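Side-chain contact in CD180 antigen (Mus musculus, PDB 3T6Q), which may cooperate with MD-1 and TLR4 in the innate immune response of B cells to bacterial lipopolysaccharide, leading to NF-kappa-B activation: residues Cys317-Ser322 / Leu330-Asn335. Numbering follows the deposited sequence.
With MAN (alpha-D-mannopyranose), chain E.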
loop_
_atom_site.group_PDB
_atom_site.type_symbol
_atom_site.label_atom_id
_atom_site.label_comp_id
_atom_site.label_asym_id
_atom_site.label_seq_id
_atom_site.Cartn_x
_atom_site.Cartn_y
_atom_site.Cartn_z
ATOM N N CYS A 317 24.089 -15.733 40.051
ATOM C CA CYS A 317 25.484 -16.097 39.776
ATOM C C CYS A 317 25.732 -16.570 38.304
ATOM O O CYS A 317 26.832 -16.462 37.814
ATOM C CB CYS A 317 26.010 -17.103 40.795
ATOM S SG CYS A 317 26.669 -16.349 42.326
ATOM N N GLN A 318 24.683 -16.950 37.590
ATOM C CA GLN A 318 24.786 -17.391 36.198
ATOM C C GLN A 318 24.974 -16.242 35.179
ATOM O O GLN A 318 25.184 -16.517 33.991
ATOM C CB GLN A 318 23.556 -18.222 35.800
ATOM C CG GLN A 318 23.464 -19.622 36.442
ATOM C CD GLN A 318 22.153 -20.318 36.126
ATOM O OE1 GLN A 318 21.077 -19.733 36.253
ATOM N NE2 GLN A 318 22.230 -21.580 35.724
ATOM N N ILE A 319 24.881 -14.979 35.617
ATOM C CA ILE A 319 25.205 -13.878 34.718
ATOM C C ILE A 319 26.725 -13.681 34.644
ATOM O O ILE A 319 27.196 -12.971 33.749
ATOM C CB ILE A 319 24.448 -12.549 35.015
ATOM C CG1 ILE A 319 25.025 -11.813 36.256
ATOM C CG2 ILE A 319 22.944 -12.827 35.179
ATOM C CD1 ILE A 319 24.725 -10.308 36.301
ATOM N N SER A 320 27.468 -14.308 35.568
ATOM C CA SER A 320 28.933 -14.184 35.640
ATOM C C SER A 320 29.391 -12.728 35.647
ATOM O O SER A 320 30.023 -12.255 34.683
ATOM C CB SER A 320 29.585 -14.931 34.449
ATOM O OG SER A 320 29.319 -16.330 34.546
ATOM N N ALA A 321 29.082 -12.026 36.733
ATOM C CA ALA A 321 29.285 -10.594 36.825
ATOM C C ALA A 321 30.763 -10.183 36.744
ATOM O O ALA A 321 31.062 -8.990 36.567
ATOM C CB ALA A 321 28.671 -10.091 38.147
ATOM N N SER A 322 31.675 -11.152 36.928
ATOM C CA SER A 322 33.117 -10.942 36.698
ATOM C C SER A 322 33.364 -10.448 35.254
ATOM O O SER A 322 34.357 -9.816 34.997
ATOM C CB SER A 322 33.905 -12.248 36.956
ATOM O OG SER A 322 33.422 -13.279 36.069
ATOM N N LEU A 330 22.476 -2.087 35.891
ATOM C CA LEU A 330 22.155 -3.492 35.574
ATOM C C LEU A 330 20.655 -3.713 35.774
ATOM O O LEU A 330 20.148 -3.470 36.860
ATOM C CB LEU A 330 22.930 -4.445 36.516
ATOM C CG LEU A 330 22.569 -5.956 36.347
ATOM C CD1 LEU A 330 22.925 -6.459 34.939
ATOM C CD2 LEU A 330 23.321 -6.768 37.386
ATOM N N SER A 331 19.967 -4.154 34.710
ATOM C CA SER A 331 18.547 -4.474 34.743
ATOM C C SER A 331 18.335 -5.914 34.416
ATOM O O SER A 331 18.804 -6.391 33.373
ATOM C CB SER A 331 17.806 -3.657 33.680
ATOM O OG SER A 331 17.921 -2.310 34.041
ATOM N N ILE A 332 17.694 -6.637 35.324
ATOM C CA ILE A 332 17.381 -8.031 35.049
ATOM C C ILE A 332 15.988 -8.202 35.610
ATOM O O ILE A 332 15.799 -8.782 36.655
ATOM C CB ILE A 332 18.339 -9.026 35.747
ATOM C CG1 ILE A 332 19.790 -8.660 35.498
ATOM C CG2 ILE A 332 18.089 -10.444 35.208
ATOM C CD1 ILE A 332 20.762 -9.461 36.346
ATOM N N LYS A 333 15.019 -7.659 34.925
ATOM C CA LYS A 333 13.645 -7.739 35.453
ATOM C C LYS A 333 12.791 -8.640 34.573
ATOM O O LYS A 333 13.152 -8.897 33.414
ATOM C CB LYS A 333 13.035 -6.340 35.533
ATOM C CG LYS A 333 12.371 -5.913 34.236
ATOM C CD LYS A 333 11.304 -4.837 34.503
ATOM C CE LYS A 333 10.663 -4.378 33.207
ATOM N NZ LYS A 333 11.704 -3.687 32.382
ATOM N N GLY A 334 11.680 -9.149 35.112
ATOM C CA GLY A 334 10.813 -10.058 34.331
ATOM C C GLY A 334 11.449 -11.374 33.895
ATOM O O GLY A 334 11.065 -11.910 32.845
ATOM N N ASN A 335 12.469 -11.846 34.621
ATOM C CA ASN A 335 13.039 -13.202 34.391
ATOM C C ASN A 335 11.917 -14.250 34.382
ATOM O O ASN A 335 10.999 -14.167 35.211
ATOM C CB ASN A 335 13.987 -13.559 35.533
ATOM C CG ASN A 335 14.938 -14.680 35.173
ATOM O OD1 ASN A 335 15.867 -14.487 34.409
ATOM N ND2 ASN A 335 14.732 -15.847 35.768
HETATM C C1 MAN E . 4.476 -8.511 32.678
HETATM C C2 MAN E . 5.417 -9.674 32.982
HETATM C C3 MAN E . 6.701 -9.174 33.695
HETATM C C4 MAN E . 7.325 -8.035 32.855
HETATM C C5 MAN E . 6.283 -6.923 32.569
HETATM C C6 MAN E . 6.817 -5.782 31.706
HETATM O O2 MAN E . 5.769 -10.192 31.739
HETATM O O3 MAN E . 7.602 -10.253 33.799
HETATM O O4 MAN E . 8.475 -7.493 33.499
HETATM O O5 MAN E . 5.119 -7.456 31.933
HETATM O O6 MAN E . 7.149 -6.320 30.397
#
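Ile319 and Ile332 are the residues whose CA atoms come nearest across the two segments, 9.8 Å apart, so contact is left to side chains. In 317-322 a 3-10 turn, closed by the bond from Ser320 N to Cys317 O (3.2 Å), presents Ile319; in 330-335 the end of strand 329-331 runs into a loop. Ile319 sets its CD1 tip to tip against two neighbouring methyls, Leu330 CD2 at 4.0 Å and Ile332 CD1 at 4.1 Å, and the three form a compact triangle. Its other branch adds one looser touch, CG2 to Ile332 CD1 at 4.2 Å. The torsions account for this reach: in Ile319, CG1 sits between the backbone N and the carbonyl carbon (chi1 76°), and the extended chi2 of 158° then carries CD1 toward Leu330 and Ile332. All three residues are buried, although only 100 Å² of surface is shared, because mainly terminal methyls meet. Around them, Ile332 also packs on Leu316 and Leu330 on Leu355 of the next strand, while the disulfide of Cys317 with Cys345 ties the turn to the following repeat. Past Ile332, Gly334 CA lies 3.3 Å from O3 of a mannose in a glycan attached to the protein, and Lys333 forms a salt bridge with an acidic side chain of another protein chain. Leu330 in the concave-side strand, Ile332 just past it and Asn335, whose ND2 bonds Phe313 O of the preceding repeat, fit the L-x-L-x-x-N pattern; with Ile319 from the returning loop they build the interior of a leucine-rich-repeat solenoid, joining LRR 10 to LRR 11.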